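Local coordinates for protein HTH-type transcriptional regulator mcbR (Escherichia coli UMEA 3718-1, PDB 4P9F) that represses expression of McbA by binding its promoter region, which prevents colanic acid overproduction and mucoidy and is important for biofilm formation, at residues A[14-26]-A[153-165]. Sequence-based numbering, arbitrary orientation.
Sequences LKHQLSIGALKPG and WVRMGPGLHYLYE
The carbonyl oxygen of G21 is gripped twice by H161: ND1 donates to it at 2.9 Å with an N-H...O angle of 147°, tilted 19° from the carbonyl plane, the oxygen lying at the edge of the imidazole and close to its plane, and H161 CA adds a CA-H...O contact to that same oxygen. Y164 OH donates to the preceding carbonyl, I20 O, at 2.8 Å, so two successive carbonyls just beyond helix 6-19 are held by side chains three residues apart. With CG anti to the backbone N (chi1 -173°), the H161 ring also presents a face to K24, whose CB sits over it in a CH-pi contact 3.8 Å from the centroid. Glycines let the backbones close in: G157 CA comes 3.0 Å from L18 O, and G21 CA approaches G157 O. A water bridges the two segments, donating to both S19 O and W153 O. Flanking this polar seam, V154 splits its branches, CG1 meeting L18 CD1 at 3.8 Å and CG2 resting against S19 OG, while P25 CG packs on P158 CB at 3.7 Å. Joining the gntR-family region to the FCD region, the contact illustrates a helix end closed by a Schellman motif, with G21 at positive phi as its C-prime residue, docked where helix 143-156 gives way to helix 161-166.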
loop_
_atom_site.group_PDB
_atom_site.type_symbol
_atom_site.label_atom_id
_atom_site.label_comp_id
_atom_site.label_asym_id
_atom_site.label_seq_id
_atom_site.Cartn_x
_atom_site.Cartn_y
_atom_site.Cartn_z
ATOM N N LEU A 14 -2.848 -9.431 -15.154
ATOM C CA LEU A 14 -1.542 -8.783 -15.203
ATOM C C LEU A 14 -0.916 -8.676 -13.798
ATOM O O LEU A 14 0.288 -8.842 -13.643
ATOM C CB LEU A 14 -1.644 -7.389 -15.816
ATOM C CG LEU A 14 -1.901 -7.337 -17.325
ATOM C CD1 LEU A 14 -2.266 -5.928 -17.753
ATOM C CD2 LEU A 14 -0.684 -7.865 -18.090
ATOM N N LYS A 15 -1.718 -8.367 -12.782
ATOM C CA LYS A 15 -1.197 -8.356 -11.401
ATOM C C LYS A 15 -0.641 -9.728 -11.034
ATOM O O LYS A 15 0.437 -9.845 -10.442
ATOM C CB LYS A 15 -2.283 -7.950 -10.416
ATOM C CG LYS A 15 -2.638 -6.455 -10.432
ATOM C CD LYS A 15 -3.738 -6.149 -9.379
ATOM C CE LYS A 15 -4.051 -4.641 -9.286
ATOM N NZ LYS A 15 -5.125 -4.311 -8.260
ATOM N N HIS A 16 -1.379 -10.766 -11.417
ATOM C CA HIS A 16 -0.973 -12.137 -11.134
ATOM C C HIS A 16 0.338 -12.473 -11.845
ATOM O O HIS A 16 1.274 -12.962 -11.221
ATOM C CB HIS A 16 -2.089 -13.117 -11.537
ATOM C CG HIS A 16 -1.795 -14.541 -11.173
ATOM N ND1 HIS A 16 -1.225 -15.431 -12.054
ATOM C CD2 HIS A 16 -1.907 -15.204 -9.994
ATOM C CE1 HIS A 16 -1.048 -16.599 -11.455
ATOM N NE2 HIS A 16 -1.451 -16.484 -10.204
ATOM N N GLN A 17 0.413 -12.160 -13.139
ATOM C CA GLN A 17 1.618 -12.384 -13.937
ATOM C C GLN A 17 2.829 -11.647 -13.354
ATOM O O GLN A 17 3.904 -12.220 -13.229
ATOM C CB GLN A 17 1.402 -11.895 -15.378
ATOM C CG GLN A 17 0.354 -12.663 -16.151
ATOM C CD GLN A 17 0.716 -14.121 -16.306
ATOM O OE1 GLN A 17 -0.024 -15.005 -15.878
ATOM N NE2 GLN A 17 1.853 -14.382 -16.936
ATOM N N LEU A 18 2.630 -10.385 -12.970
ATOM C CA LEU A 18 3.699 -9.592 -12.353
ATOM C C LEU A 18 4.132 -10.233 -11.044
ATOM O O LEU A 18 5.315 -10.469 -10.845
ATOM C CB LEU A 18 3.253 -8.143 -12.128
ATOM C CG LEU A 18 3.188 -7.254 -13.377
ATOM C CD1 LEU A 18 2.417 -5.976 -13.072
ATOM C CD2 LEU A 18 4.603 -6.905 -13.904
ATOM N N SER A 19 3.162 -10.584 -10.201
ATOM C CA SER A 19 3.396 -11.137 -8.869
ATOM C C SER A 19 4.180 -12.452 -8.840
ATOM O O SER A 19 4.985 -12.676 -7.922
ATOM C CB SER A 19 2.064 -11.381 -8.156
ATOM O OG SER A 19 1.399 -10.155 -7.936
ATOM N N ILE A 20 3.950 -13.315 -9.825
ATOM C CA ILE A 20 4.618 -14.622 -9.844
ATOM C C ILE A 20 5.932 -14.605 -10.629
ATOM O O ILE A 20 6.546 -15.650 -10.849
ATOM C CB ILE A 20 3.720 -15.715 -10.438
ATOM C CG1 ILE A 20 3.462 -15.434 -11.924
ATOM C CG2 ILE A 20 2.425 -15.846 -9.634
ATOM C CD1 ILE A 20 2.682 -16.536 -12.637
ATOM N N GLY A 21 6.361 -13.413 -11.037
ATOM C CA GLY A 21 7.616 -13.245 -11.761
ATOM C C GLY A 21 7.602 -13.673 -13.222
ATOM O O GLY A 21 8.657 -13.891 -13.830
ATOM N N ALA A 22 6.412 -13.747 -13.811
ATOM C CA ALA A 22 6.267 -14.164 -15.201
ATOM C C ALA A 22 6.717 -13.078 -16.184
ATOM O O ALA A 22 7.046 -13.367 -17.332
ATOM C CB ALA A 22 4.802 -14.561 -15.487
ATOM N N LEU A 23 6.776 -11.832 -15.729
ATOM C CA LEU A 23 7.186 -10.753 -16.626
ATOM C C LEU A 23 8.576 -10.268 -16.241
ATOM O O LEU A 23 8.850 -9.976 -15.073
ATOM C CB LEU A 23 6.188 -9.593 -16.575
ATOM C CG LEU A 23 4.752 -10.004 -16.928
ATOM C CD1 LEU A 23 3.823 -8.816 -16.875
ATOM C CD2 LEU A 23 4.702 -10.666 -18.282
ATOM N N LYS A 24 9.450 -10.174 -17.235
ATOM C CA LYS A 24 10.838 -9.800 -17.002
ATOM C C LYS A 24 10.971 -8.296 -16.763
ATOM O O LYS A 24 10.350 -7.509 -17.468
ATOM C CB LYS A 24 11.693 -10.223 -18.204
ATOM C CG LYS A 24 13.186 -10.009 -18.021
ATOM C CD LYS A 24 13.946 -10.635 -19.176
ATOM C CE LYS A 24 15.448 -10.536 -18.975
ATOM N NZ LYS A 24 16.174 -11.217 -20.086
ATOM N N PRO A 25 11.795 -7.898 -15.778
ATOM C CA PRO A 25 12.082 -6.477 -15.570
ATOM C C PRO A 25 12.507 -5.819 -16.880
ATOM O O PRO A 25 13.277 -6.407 -17.642
ATOM C CB PRO A 25 13.250 -6.496 -14.573
ATOM C CG PRO A 25 13.075 -7.754 -13.829
ATOM C CD PRO A 25 12.495 -8.752 -14.797
ATOM N N GLY A 26 11.960 -4.645 -17.170
ATOM C CA GLY A 26 12.348 -3.929 -18.377
ATOM C C GLY A 26 11.580 -4.303 -19.641
ATOM O O GLY A 26 11.701 -3.600 -20.645
ATOM N N TRP A 153 3.521 -7.244 -3.420
ATOM C CA TRP A 153 3.930 -8.436 -4.161
ATOM C C TRP A 153 4.019 -8.163 -5.660
ATOM O O TRP A 153 4.870 -8.722 -6.358
ATOM C CB TRP A 153 2.940 -9.569 -3.915
ATOM C CG TRP A 153 3.047 -10.200 -2.554
ATOM C CD1 TRP A 153 4.027 -10.002 -1.618
ATOM C CD2 TRP A 153 2.088 -11.085 -1.952
ATOM N NE1 TRP A 153 3.755 -10.744 -0.484
ATOM C CE2 TRP A 153 2.567 -11.415 -0.664
ATOM C CE3 TRP A 153 0.863 -11.640 -2.385
ATOM C CZ2 TRP A 153 1.876 -12.276 0.196
ATOM C CZ3 TRP A 153 0.175 -12.498 -1.528
ATOM C CH2 TRP A 153 0.688 -12.812 -0.256
ATOM N N VAL A 154 3.094 -7.346 -6.157
ATOM C CA VAL A 154 3.111 -6.923 -7.557
ATOM C C VAL A 154 4.371 -6.105 -7.843
ATOM O O VAL A 154 5.007 -6.297 -8.865
ATOM C CB VAL A 154 1.865 -6.088 -7.926
ATOM C CG1 VAL A 154 2.018 -5.477 -9.329
ATOM C CG2 VAL A 154 0.581 -6.955 -7.867
ATOM N N ARG A 155 4.727 -5.204 -6.929
ATOM C CA ARG A 155 5.907 -4.343 -7.087
ATOM C C ARG A 155 7.210 -5.171 -7.073
ATOM O O ARG A 155 8.107 -4.936 -7.862
ATOM C CB ARG A 155 5.940 -3.285 -5.965
ATOM C CG ARG A 155 4.825 -2.254 -6.043
ATOM C CD ARG A 155 4.935 -1.365 -7.261
ATOM N NE ARG A 155 5.974 -0.330 -7.182
ATOM C CZ ARG A 155 5.790 0.836 -6.552
ATOM N NH1 ARG A 155 4.651 1.065 -5.910
ATOM N NH2 ARG A 155 6.730 1.763 -6.548
HETATM N N MSE A 156 7.320 -6.138 -6.165
HETATM C CA MSE A 156 8.542 -6.937 -6.134
HETATM C C MSE A 156 8.540 -8.033 -7.191
HETATM O O MSE A 156 9.599 -8.579 -7.513
HETATM C CB MSE A 156 8.764 -7.554 -4.760
HETATM C CG MSE A 156 7.794 -8.625 -4.370
HETATM SE SE MSE A 156 8.237 -9.289 -2.567
HETATM C CE MSE A 156 9.818 -10.190 -2.942
ATOM N N GLY A 157 7.357 -8.329 -7.732
ATOM C CA GLY A 157 7.165 -9.385 -8.705
ATOM C C GLY A 157 8.217 -9.613 -9.786
ATOM O O GLY A 157 8.627 -10.752 -9.993
ATOM N N PRO A 158 8.626 -8.551 -10.507
ATOM C CA PRO A 158 9.641 -8.748 -11.563
ATOM C C PRO A 158 10.964 -9.292 -11.005
ATOM O O PRO A 158 11.716 -9.967 -11.715
ATOM C CB PRO A 158 9.827 -7.342 -12.153
ATOM C CG PRO A 158 8.520 -6.628 -11.857
ATOM C CD PRO A 158 8.100 -7.172 -10.497
ATOM N N GLY A 159 11.212 -9.043 -9.726
ATOM C CA GLY A 159 12.404 -9.560 -9.082
ATOM C C GLY A 159 12.375 -11.083 -8.981
ATOM O O GLY A 159 13.408 -11.703 -8.741
ATOM N N LEU A 160 11.203 -11.687 -9.199
ATOM C CA LEU A 160 11.033 -13.147 -9.101
ATOM C C LEU A 160 11.313 -13.856 -10.432
ATOM O O LEU A 160 11.416 -15.085 -10.494
ATOM C CB LEU A 160 9.610 -13.504 -8.625
ATOM C CG LEU A 160 9.365 -13.565 -7.115
ATOM C CD1 LEU A 160 9.466 -12.194 -6.478
ATOM C CD2 LEU A 160 8.027 -14.228 -6.824
ATOM N N HIS A 161 11.457 -13.076 -11.497
ATOM C CA HIS A 161 11.675 -13.656 -12.819
ATOM C C HIS A 161 12.958 -14.484 -12.841
ATOM O O HIS A 161 13.063 -15.464 -13.577
ATOM C CB HIS A 161 11.741 -12.561 -13.872
ATOM C CG HIS A 161 11.789 -13.077 -15.275
ATOM N ND1 HIS A 161 10.681 -13.587 -15.917
ATOM C CD2 HIS A 161 12.809 -13.155 -16.162
ATOM C CE1 HIS A 161 11.016 -13.946 -17.145
ATOM N NE2 HIS A 161 12.299 -13.696 -17.316
ATOM N N TYR A 162 13.909 -14.091 -12.002
ATOM C CA TYR A 162 15.179 -14.789 -11.840
ATOM C C TYR A 162 15.013 -16.262 -11.447
ATOM O O TYR A 162 15.794 -17.122 -11.862
ATOM C CB TYR A 162 16.001 -14.054 -10.781
ATOM C CG TYR A 162 17.191 -14.810 -10.232
ATOM C CD1 TYR A 162 18.378 -14.899 -10.961
ATOM C CD2 TYR A 162 17.141 -15.413 -8.984
ATOM C CE1 TYR A 162 19.469 -15.560 -10.460
ATOM C CE2 TYR A 162 18.236 -16.086 -8.472
ATOM C CZ TYR A 162 19.394 -16.159 -9.215
ATOM O OH TYR A 162 20.475 -16.832 -8.705
ATOM N N LEU A 163 13.971 -16.551 -10.673
ATOM C CA LEU A 163 13.712 -17.909 -10.189
ATOM C C LEU A 163 13.529 -18.948 -11.299
ATOM O O LEU A 163 13.989 -20.090 -11.174
ATOM C CB LEU A 163 12.469 -17.918 -9.292
ATOM C CG LEU A 163 12.566 -17.042 -8.038
ATOM C CD1 LEU A 163 11.264 -17.058 -7.236
ATOM C CD2 LEU A 163 13.742 -17.493 -7.183
ATOM N N TYR A 164 12.870 -18.553 -12.382
ATOM C CA TYR A 164 12.565 -19.500 -13.435
ATOM C C TYR A 164 13.820 -19.929 -14.172
ATOM O O TYR A 164 13.961 -21.091 -14.541
ATOM C CB TYR A 164 11.552 -18.897 -14.416
ATOM C CG TYR A 164 10.195 -18.671 -13.789
ATOM C CD1 TYR A 164 9.283 -19.710 -13.691
ATOM C CD2 TYR A 164 9.833 -17.425 -13.286
ATOM C CE1 TYR A 164 8.057 -19.527 -13.120
ATOM C CE2 TYR A 164 8.588 -17.222 -12.705
ATOM C CZ TYR A 164 7.704 -18.286 -12.625
ATOM O OH TYR A 164 6.458 -18.128 -12.066
ATOM N N GLU A 165 14.766 -19.010 -14.298
ATOM C CA GLU A 165 15.945 -19.250 -15.112
ATOM C C GLU A 165 17.053 -19.926 -14.322
ATOM O O GLU A 165 17.756 -20.796 -14.841
ATOM C CB GLU A 165 16.456 -17.935 -15.708
HETATM O O HOH W 1 5.876 -11.173 -5.880
#